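Local coordinates for globin domain-containing protein (Pseudomonas aeruginosa, PDB 1TU9) that binds heme b and, as a member of the globin family, probably binds oxygen at its iron, at residues 6-17 with 54-65; 30-40 with 84-93. All coordinates share one frame; numbering follows the deposited sequence. Where two conformers were deposited one is given.

Contact 1: 6-17 with 54-65; sequences ADRVMQSYGRCC and RAGIMNLVMYAR
Tyr13 meets Arg54, Ile57 and Met58 where two helices of the globin fold, 5-17 and 46-64 (globin A and E), pack nearly antiparallel; the axes of 6-17 and 54-64 approach to 10.3 Å at 157°. Tyr13 contributes more buried surface than any other residue. With CG anti to the backbone N (chi1 -168°), its ring reaches across and Ile57 CG2 lies over one face, 3.9 Å from the centroid, in a CH-pi contact. Cys17 SG, one turn on, lies over the opposite face, toward the rim, while Met58 CG approaches the ring edge at CE2 (3.7 Å). Val61 divides its methyls: CG1 rests on Met10 CG at 3.7 Å, and CG2 meets Val9 CG1 at 4.0 Å. Met10 SD lies over one face of the Arg65 guanidinium, toward its rim, and a bend at chi3 brings CE to 3.5 Å from NE. Further out, Phe23 of helix 22-32 packs on Tyr13, Cys17 and Arg54, and Trp94 and Leu98 of helix 90-105 back Ile57. Tyr13 OH donates to Arg54 O at 2.8 Å, in the carbonyl plane on a lone pair (C=O...OH angle 109°), and the same oxygen accepts from Met58 N at 3.3 Å.

Contact 2: 30-40 with 84-93; sequences FLASSPQIRAK and LDIRPELYDL. With HEM (protoporphyrin IX containing Fe), chain B; EDO (1,2-ethanediol), chain D.
Lys40 NZ is gripped by two backbone carbonyls, donating to Leu84 O and Asp85 O, each at 2.9 Å, and a water adds a third acceptor at 2.8 Å from NZ. The bond to Leu84 O lies in the carbonyl plane, whereas NZ stands above the plane of the Asp85 carbonyl. A bend at chi2 (-73°) turns the lysine chain toward these carbonyls and lays its CD alongside Ile86 CD1. The water also donates weakly to Asp85 OD2; the other carboxylate oxygen, OD1, is hydrogen-bonded to Tyr132. Here the short helix 35-40, the C helix of a globin, closes against the FG corner and the start of helix 90-105. The middle of the contact is largely apolar: Ile37 CD1 and Leu90 CD2 meet at 3.8 Å as the two side chains run past each other in opposite directions, with Gln36 OE1 against Leu90 CD2 at the margin. Beyond, Leu93 CD1 packs on Ser34 CB (3.7 Å), and Ser33 OG sits close to Leu93 CB while donating to Phe30 O. Ser34 OG caps helix 35-40 by accepting from Gln36 N.

The heme edge lies against both segments. Its methyl CMC touches Phe30 at the ring edge and Tyr91 over one face, and Ile37 CG2 sits centrally above the Phe30 ring. Ile86 CG2 lies 3.6 Å from heme C3C, and Leu84 CD1 presses on pyrrole atom C4D. Backbone hydrogen bonds tie Leu84 to Ser78 and Ile86 to the axial ligand His79. The lysine ammonium thus probably gains stability from carbonyl dipoles and the nearby Asp85 charge, pinning the corner polypeptide against the C helix while its hydrocarbon portion joins the apolar wall of the heme pocket.

How the contacts relate
Contacts 1 and 2 lie on opposite sides of the chain's centre, their centres 22 Å apart and their nearest atoms about 7 Å apart, and their segments alternate along the chain. The heme connects them. Contact 2 forms part of its pocket, with the Ile86 side chain about 4 Å from that of the axial ligand His79. Helix 46-64 of contact 1 also lines the pocket, through Leu60, while its packing against 6-17 lies further out, the Ile57 side chain about 5 Å from the heme. The bound propanoic acid lies about 4 Å from the Phe30 side chain and about 8 Å from that of Ile57. Trp94, packing on both Ile57 and Phe30, bridges the two.

Contact 1: 6-17 with 54-65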
# COMPACT_ATOMS: atom_id res chain seq x y z
N ALA A 6 6.50 -12.85 3.93
CA ALA A 6 7.16 -11.84 3.12
C ALA A 6 7.60 -12.43 1.78
O ALA A 6 7.47 -11.77 0.76
CB ALA A 6 8.33 -11.22 3.85
N ASP A 7 8.11 -13.66 1.78
CA ASP A 7 8.48 -14.30 0.51
C ASP A 7 7.27 -14.48 -0.40
O ASP A 7 7.34 -14.26 -1.60
CB ASP A 7 9.09 -15.69 0.76
CG ASP A 7 10.50 -15.64 1.27
OD1 ASP A 7 11.19 -14.62 1.09
OD2 ASP A 7 11.00 -16.63 1.84
N ARG A 8 6.14 -14.90 0.16
CA ARG A 8 4.92 -15.08 -0.61
C ARG A 8 4.51 -13.75 -1.24
O ARG A 8 4.13 -13.69 -2.42
CB ARG A 8 3.78 -15.59 0.27
CG ARG A 8 4.05 -16.84 1.07
CD ARG A 8 2.82 -17.39 1.72
NE ARG A 8 2.06 -17.98 0.64
CZ ARG A 8 1.93 -19.28 0.38
NH1 ARG A 8 2.38 -20.22 1.20
NH2 ARG A 8 1.26 -19.62 -0.70
N VAL A 9 4.57 -12.68 -0.46
CA VAL A 9 4.25 -11.37 -0.98
C VAL A 9 5.25 -10.94 -2.06
O VAL A 9 4.84 -10.40 -3.09
CB VAL A 9 4.18 -10.34 0.16
CG1 VAL A 9 4.16 -8.91 -0.36
CG2 VAL A 9 2.95 -10.62 1.02
N MET A 10 6.54 -11.17 -1.87
CA MET A 10 7.51 -10.79 -2.89
C MET A 10 7.23 -11.53 -4.20
O MET A 10 7.31 -10.94 -5.27
CB MET A 10 8.94 -11.05 -2.43
CG MET A 10 9.39 -10.08 -1.37
SD MET A 10 11.13 -10.12 -0.98
CE MET A 10 11.28 -11.70 -0.14
N GLN A 11 6.91 -12.82 -4.13
CA GLN A 11 6.64 -13.59 -5.34
C GLN A 11 5.43 -13.03 -6.06
O GLN A 11 5.44 -12.81 -7.27
CB GLN A 11 6.42 -15.05 -4.98
CG GLN A 11 7.67 -15.75 -4.46
CD GLN A 11 7.41 -17.13 -3.90
OE1 GLN A 11 6.41 -17.75 -4.25
NE2 GLN A 11 8.30 -17.61 -3.04
N SER A 12 4.39 -12.74 -5.29
CA SER A 12 3.16 -12.17 -5.83
C SER A 12 3.40 -10.78 -6.41
O SER A 12 2.93 -10.47 -7.52
CB SER A 12 2.09 -12.13 -4.74
OG SER A 12 0.94 -11.44 -5.17
N TYR A 13 4.14 -9.95 -5.71
CA TYR A 13 4.40 -8.59 -6.15
C TYR A 13 5.22 -8.58 -7.44
O TYR A 13 5.03 -7.72 -8.28
CB TYR A 13 5.11 -7.81 -5.07
CG TYR A 13 5.20 -6.31 -5.28
CD1 TYR A 13 4.07 -5.56 -5.59
CD2 TYR A 13 6.39 -5.64 -5.08
CE1 TYR A 13 4.15 -4.18 -5.71
CE2 TYR A 13 6.48 -4.25 -5.20
CZ TYR A 13 5.34 -3.53 -5.52
OH TYR A 13 5.37 -2.15 -5.62
N GLY A 14 6.11 -9.54 -7.62
CA GLY A 14 6.84 -9.67 -8.87
C GLY A 14 5.91 -9.92 -10.03
O GLY A 14 6.04 -9.29 -11.08
N ARG A 15 4.96 -10.83 -9.85
CA ARG A 15 3.96 -11.07 -10.88
C ARG A 15 3.08 -9.83 -11.11
O ARG A 15 2.74 -9.54 -12.24
CB ARG A 15 3.10 -12.29 -10.54
CG ARG A 15 3.87 -13.60 -10.57
CD ARG A 15 3.01 -14.84 -10.37
NE ARG A 15 2.44 -14.92 -9.04
CZ ARG A 15 2.99 -15.53 -7.99
NH1 ARG A 15 4.18 -16.09 -8.06
NH2 ARG A 15 2.34 -15.52 -6.85
N CYS A 16 2.75 -9.09 -10.05
CA CYS A 16 1.92 -7.90 -10.20
C CYS A 16 2.64 -6.82 -10.99
O CYS A 16 2.06 -6.21 -11.89
CB CYS A 16 1.52 -7.35 -8.83
SG CYS A 16 0.31 -8.33 -7.93
N CYS A 17 3.90 -6.56 -10.64
CA CYS A 17 4.66 -5.51 -11.32
C CYS A 17 4.97 -5.90 -12.77
O CYS A 17 5.20 -5.02 -13.62
CB CYS A 17 5.95 -5.19 -10.58
SG CYS A 17 5.71 -4.34 -9.00
N ARG A 54 4.98 2.17 -5.96
CA ARG A 54 5.74 0.96 -6.23
C ARG A 54 6.89 0.85 -5.23
O ARG A 54 7.13 -0.21 -4.66
CB ARG A 54 6.23 0.95 -7.67
CG ARG A 54 7.04 -0.27 -8.04
CD ARG A 54 7.27 -0.33 -9.52
NE ARG A 54 8.23 -1.38 -9.86
CZ ARG A 54 8.46 -1.82 -11.09
NH1 ARG A 54 7.77 -1.36 -12.12
NH2 ARG A 54 9.37 -2.76 -11.29
N ALA A 55 7.59 1.96 -5.02
CA ALA A 55 8.70 2.01 -4.09
C ALA A 55 8.21 1.93 -2.65
O ALA A 55 8.89 1.34 -1.81
CB ALA A 55 9.52 3.28 -4.32
N GLY A 56 7.06 2.53 -2.35
CA GLY A 56 6.50 2.51 -1.00
C GLY A 56 6.12 1.11 -0.55
O GLY A 56 6.38 0.71 0.59
N ILE A 57 5.49 0.35 -1.43
CA ILE A 57 5.17 -1.04 -1.14
C ILE A 57 6.47 -1.81 -0.90
O ILE A 57 6.56 -2.62 0.03
CB ILE A 57 4.32 -1.66 -2.26
CG1 ILE A 57 2.92 -1.02 -2.25
CG2 ILE A 57 4.19 -3.16 -2.05
CD1 ILE A 57 2.04 -1.38 -3.44
N MET A 58 7.49 -1.54 -1.70
CA MET A 58 8.79 -2.17 -1.46
C MET A 58 9.32 -1.82 -0.07
O MET A 58 9.85 -2.69 0.62
CB MET A 58 9.81 -1.82 -2.53
CG MET A 58 9.48 -2.46 -3.85
SD MET A 58 10.60 -2.03 -5.19
CE MET A 58 12.08 -2.80 -4.64
N ASN A 59 9.16 -0.58 0.37
CA ASN A 59 9.61 -0.21 1.71
C ASN A 59 8.86 -0.97 2.80
O ASN A 59 9.45 -1.37 3.80
CB ASN A 59 9.53 1.31 1.92
CG ASN A 59 10.57 2.07 1.09
OD1 ASN A 59 11.66 1.55 0.82
ND2 ASN A 59 10.23 3.28 0.69
N LEU A 60 7.56 -1.20 2.61
CA LEU A 60 6.78 -1.96 3.58
C LEU A 60 7.24 -3.42 3.61
O LEU A 60 7.29 -4.04 4.68
CB LEU A 60 5.27 -1.84 3.31
CG LEU A 60 4.39 -1.29 4.46
CD1 LEU A 60 4.90 0.01 4.96
CD2 LEU A 60 2.94 -1.12 4.06
N VAL A 61 7.59 -3.97 2.45
CA VAL A 61 8.13 -5.33 2.40
C VAL A 61 9.50 -5.40 3.08
O VAL A 61 9.77 -6.31 3.85
CB VAL A 61 8.18 -5.87 0.97
CG1 VAL A 61 8.90 -7.21 0.94
CG2 VAL A 61 6.75 -5.98 0.41
N MET A 62 10.36 -4.43 2.82
CA MET A 62 11.68 -4.43 3.44
C MET A 62 11.58 -4.35 4.96
O MET A 62 12.29 -5.07 5.66
CB MET A 62 12.54 -3.29 2.89
CG MET A 62 12.97 -3.52 1.44
SD MET A 62 14.25 -2.42 0.87
CE MET A 62 13.42 -0.99 0.87
N TYR A 63 10.67 -3.53 5.47
CA TYR A 63 10.41 -3.48 6.91
C TYR A 63 9.99 -4.87 7.41
O TYR A 63 10.54 -5.35 8.41
CB TYR A 63 9.34 -2.42 7.21
CG TYR A 63 8.83 -2.47 8.62
CD1 TYR A 63 9.57 -1.93 9.65
CD2 TYR A 63 7.63 -3.06 8.92
CE1 TYR A 63 9.09 -1.96 10.96
CE2 TYR A 63 7.16 -3.11 10.23
CZ TYR A 63 7.90 -2.56 11.24
OH TYR A 63 7.44 -2.60 12.54
N ALA A 64 9.10 -5.54 6.70
CA ALA A 64 8.60 -6.85 7.10
C ALA A 64 9.68 -7.93 7.03
O ALA A 64 9.52 -8.99 7.63
CB ALA A 64 7.41 -7.24 6.24
N ARG A 65 10.76 -7.69 6.30
CA ARG A 65 11.91 -8.59 6.22
C ARG A 65 12.99 -8.29 7.25
O ARG A 65 14.02 -8.98 7.29
CB ARG A 65 12.54 -8.50 4.83
CG ARG A 65 11.65 -8.99 3.70
CD ARG A 65 12.28 -8.76 2.33
NE ARG A 65 13.29 -9.77 2.01
CZ ARG A 65 14.17 -9.69 1.02
NH1 ARG A 65 14.26 -8.61 0.26
NH2 ARG A 65 14.99 -10.71 0.81

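Contact 2: 30-40 with 84-93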
# COMPACT_ATOMS: atom_id res chain seq x y z
N PHE A 30 -8.83 2.49 -5.48
CA PHE A 30 -8.61 3.29 -4.28
C PHE A 30 -9.41 4.60 -4.36
O PHE A 30 -10.14 4.95 -3.43
CB PHE A 30 -7.11 3.53 -4.14
CG PHE A 30 -6.68 4.19 -2.84
CD1 PHE A 30 -7.30 3.93 -1.63
CD2 PHE A 30 -5.58 5.02 -2.84
CE1 PHE A 30 -6.84 4.54 -0.44
CE2 PHE A 30 -5.12 5.61 -1.67
CZ PHE A 30 -5.75 5.35 -0.48
N LEU A 31 -9.30 5.30 -5.48
CA LEU A 31 -10.06 6.54 -5.67
C LEU A 31 -11.56 6.29 -5.61
O LEU A 31 -12.31 7.09 -5.05
CB LEU A 31 -9.71 7.18 -7.01
CG LEU A 31 -8.29 7.72 -7.14
CD1 LEU A 31 -7.94 8.00 -8.60
CD2 LEU A 31 -8.19 8.95 -6.32
N ALA A 32 -12.02 5.17 -6.18
CA ALA A 32 -13.45 4.87 -6.23
C ALA A 32 -14.02 4.58 -4.85
O ALA A 32 -15.23 4.72 -4.64
CB ALA A 32 -13.69 3.69 -7.14
N SER A 33 -13.17 4.19 -3.91
CA SER A 33 -13.63 3.72 -2.61
C SER A 33 -14.22 4.80 -1.69
O SER A 33 -15.01 4.48 -0.82
CB SER A 33 -12.50 2.99 -1.88
OG SER A 33 -11.51 3.86 -1.40
N SER A 34 -13.87 6.06 -1.90
CA SER A 34 -14.35 7.13 -1.03
C SER A 34 -14.08 8.49 -1.62
O SER A 34 -13.00 8.72 -2.18
CB SER A 34 -13.66 7.06 0.33
OG SER A 34 -13.94 8.22 1.10
N PRO A 35 -15.01 9.44 -1.45
CA PRO A 35 -14.74 10.82 -1.85
C PRO A 35 -13.57 11.41 -1.09
O PRO A 35 -12.94 12.33 -1.60
CB PRO A 35 -16.04 11.56 -1.47
CG PRO A 35 -16.66 10.74 -0.46
CD PRO A 35 -16.36 9.31 -0.83
N GLN A 36 -13.27 10.92 0.11
CA GLN A 36 -12.12 11.42 0.84
C GLN A 36 -10.81 11.14 0.12
O GLN A 36 -9.88 11.94 0.17
CB GLN A 36 -12.05 10.81 2.24
CG GLN A 36 -13.17 11.23 3.17
CD GLN A 36 -13.05 10.60 4.53
OE1 GLN A 36 -12.01 10.71 5.19
NE2 GLN A 36 -14.09 9.90 4.96
N ILE A 37 -10.72 9.98 -0.53
CA ILE A 37 -9.52 9.62 -1.27
C ILE A 37 -9.40 10.48 -2.52
O ILE A 37 -8.34 11.00 -2.81
CB ILE A 37 -9.53 8.12 -1.66
CG1 ILE A 37 -9.74 7.22 -0.45
CG2 ILE A 37 -8.22 7.76 -2.35
CD1 ILE A 37 -8.80 7.43 0.66
N ARG A 38 -10.50 10.63 -3.24
CA ARG A 38 -10.50 11.50 -4.41
C ARG A 38 -10.08 12.92 -4.06
O ARG A 38 -9.30 13.54 -4.78
CB ARG A 38 -11.87 11.50 -5.07
CG ARG A 38 -12.21 10.17 -5.63
CD ARG A 38 -13.48 10.10 -6.44
NE ARG A 38 -14.71 10.32 -5.67
CZ ARG A 38 -15.41 9.38 -5.05
NH1 ARG A 38 -14.99 8.13 -4.99
NH2 ARG A 38 -16.55 9.71 -4.45
N ALA A 39 -10.57 13.45 -2.94
CA ALA A 39 -10.20 14.81 -2.52
C ALA A 39 -8.72 14.93 -2.22
O ALA A 39 -8.08 15.93 -2.56
CB ALA A 39 -11.03 15.24 -1.31
N LYS A 40 -8.15 13.91 -1.60
CA LYS A 40 -6.75 13.96 -1.24
C LYS A 40 -5.85 14.00 -2.48
O LYS A 40 -4.79 14.63 -2.45
CB LYS A 40 -6.37 12.78 -0.36
CG LYS A 40 -6.78 12.91 1.09
CD LYS A 40 -5.94 13.92 1.86
CE LYS A 40 -6.46 14.07 3.27
NZ LYS A 40 -5.83 15.20 3.98
N LEU A 84 0.44 15.34 5.64
CA LEU A 84 -0.58 15.06 4.63
C LEU A 84 -1.97 14.89 5.24
O LEU A 84 -2.98 15.14 4.58
CB LEU A 84 -0.23 13.81 3.81
CG LEU A 84 0.93 13.98 2.82
CD1 LEU A 84 1.41 12.65 2.31
CD2 LEU A 84 0.51 14.86 1.65
N ASP A 85 -2.02 14.47 6.49
CA ASP A 85 -3.25 14.31 7.28
C ASP A 85 -4.13 13.20 6.71
O ASP A 85 -5.23 13.44 6.21
CB ASP A 85 -4.00 15.65 7.42
CG ASP A 85 -5.12 15.59 8.42
OD1 ASP A 85 -5.26 14.58 9.12
OD2 ASP A 85 -5.91 16.55 8.56
N ILE A 86 -3.65 11.97 6.87
CA ILE A 86 -4.33 10.78 6.37
C ILE A 86 -4.89 10.03 7.57
O ILE A 86 -4.15 9.42 8.33
CB ILE A 86 -3.36 9.89 5.57
CG1 ILE A 86 -2.68 10.68 4.44
CG2 ILE A 86 -4.09 8.65 5.06
CD1 ILE A 86 -3.62 11.45 3.53
N ARG A 87 -6.21 10.08 7.74
CA ARG A 87 -6.86 9.45 8.88
C ARG A 87 -6.67 7.94 8.85
O ARG A 87 -6.69 7.33 7.77
CB ARG A 87 -8.35 9.79 8.91
CG ARG A 87 -8.60 11.22 9.33
CD ARG A 87 -10.02 11.71 9.17
NE ARG A 87 -10.06 13.17 9.15
CZ ARG A 87 -11.13 13.90 8.84
NH1 ARG A 87 -12.28 13.32 8.51
NH2 ARG A 87 -11.04 15.23 8.86
N PRO A 88 -6.46 7.32 10.01
CA PRO A 88 -6.21 5.87 10.06
C PRO A 88 -7.23 5.01 9.31
O PRO A 88 -6.84 4.02 8.72
CB PRO A 88 -6.22 5.58 11.56
CG PRO A 88 -5.67 6.83 12.14
CD PRO A 88 -6.32 7.94 11.34
N GLU A 89 -8.50 5.41 9.28
CA GLU A 89 -9.52 4.62 8.60
C GLU A 89 -9.24 4.44 7.10
O GLU A 89 -9.66 3.46 6.48
CB GLU A 89 -10.91 5.25 8.78
CG GLU A 89 -11.58 4.99 10.12
CD GLU A 89 -12.95 5.64 10.24
OE1 GLU A 89 -13.72 5.60 9.25
OE2 GLU A 89 -13.28 6.18 11.32
N LEU A 90 -8.52 5.38 6.50
CA LEU A 90 -8.28 5.34 5.06
C LEU A 90 -7.35 4.20 4.65
O LEU A 90 -7.39 3.77 3.50
CB LEU A 90 -7.78 6.69 4.55
CG LEU A 90 -8.77 7.85 4.80
CD1 LEU A 90 -8.22 9.13 4.20
CD2 LEU A 90 -10.17 7.56 4.25
N TYR A 91 -6.53 3.70 5.56
CA TYR A 91 -5.62 2.60 5.24
C TYR A 91 -6.36 1.30 4.97
O TYR A 91 -5.87 0.46 4.22
CB TYR A 91 -4.55 2.41 6.32
CG TYR A 91 -3.63 3.58 6.39
CD1 TYR A 91 -3.93 4.66 7.21
CD2 TYR A 91 -2.50 3.65 5.61
CE1 TYR A 91 -3.11 5.76 7.25
CE2 TYR A 91 -1.67 4.75 5.63
CZ TYR A 91 -1.99 5.82 6.46
OH TYR A 91 -1.16 6.92 6.48
N ASP A 92 -7.54 1.12 5.55
CA ASP A 92 -8.32 -0.07 5.27
C ASP A 92 -8.77 -0.04 3.81
O ASP A 92 -8.82 -1.08 3.15
CB ASP A 92 -9.53 -0.16 6.21
CG ASP A 92 -9.15 -0.11 7.68
OD1 ASP A 92 -7.98 -0.36 8.03
OD2 ASP A 92 -9.97 0.18 8.57
N LEU A 93 -9.11 1.14 3.32
CA LEU A 93 -9.49 1.31 1.91
C LEU A 93 -8.30 1.10 0.98
O LEU A 93 -8.45 0.51 -0.10
CB LEU A 93 -10.11 2.68 1.69
CG LEU A 93 -11.37 3.01 2.50
CD1 LEU A 93 -11.81 4.43 2.20
CD2 LEU A 93 -12.48 2.01 2.23
CHA HEM B . 2.23 10.55 -0.76
CHB HEM B . 3.11 5.79 0.25
CHC HEM B . -1.17 5.51 2.28
CHD HEM B . -2.41 9.82 0.51
C1A HEM B . 2.85 9.31 -0.57
C2A HEM B . 4.24 8.99 -0.87
C3A HEM B . 4.48 7.70 -0.61
C4A HEM B . 3.26 7.11 -0.13
CMA HEM B . 5.83 6.97 -0.79
CAA HEM B . 5.27 10.00 -1.39
CBA HEM B . 6.27 10.31 -0.27
CGA HEM B . 5.62 10.56 1.07
O1A HEM B . 4.92 11.58 1.22
O2A HEM B . 5.80 9.74 2.02
C1B HEM B . 2.04 5.27 0.92
C2B HEM B . 1.88 3.94 1.47
C3B HEM B . 0.68 3.86 2.05
C4B HEM B . 0.06 5.17 1.85
CMB HEM B . 2.92 2.80 1.37
CAB HEM B . 0.03 2.63 2.75
CBB HEM B . 0.72 1.82 3.56
C1C HEM B . -1.88 6.62 1.90
C2C HEM B . -3.29 6.75 2.11
C3C HEM B . -3.66 7.92 1.60
C4C HEM B . -2.48 8.57 1.08
CMC HEM B . -4.15 5.70 2.80
CAC HEM B . -5.09 8.46 1.63
CBC HEM B . -5.58 9.24 0.68
C1D HEM B . -1.29 10.44 0.04
C2D HEM B . -1.30 11.75 -0.52
C3D HEM B . 0.12 12.02 -0.94
C4D HEM B . 0.87 10.82 -0.60
CMD HEM B . -2.51 12.68 -0.67
CAD HEM B . 0.58 13.31 -1.63
CBD HEM B . 0.12 13.26 -3.10
CGD HEM B . 0.45 14.56 -3.82
O1D HEM B . -0.19 15.60 -3.50
O2D HEM B . 1.36 14.58 -4.69
NA HEM B . 2.30 8.12 -0.13
NB HEM B . 0.92 6.02 1.18
NC HEM B . -1.40 7.74 1.26
ND HEM B . -0.02 9.92 -0.01
FE HEM B . 0.53 8.05 0.58
C1 EDO D . -1.95 18.11 -1.80
O1 EDO D . -2.73 18.25 -2.97
C2 EDO D . -2.20 16.76 -1.15
O2 EDO D . -3.53 16.62 -0.67
O HOH W 1 -7.76 15.54 6.02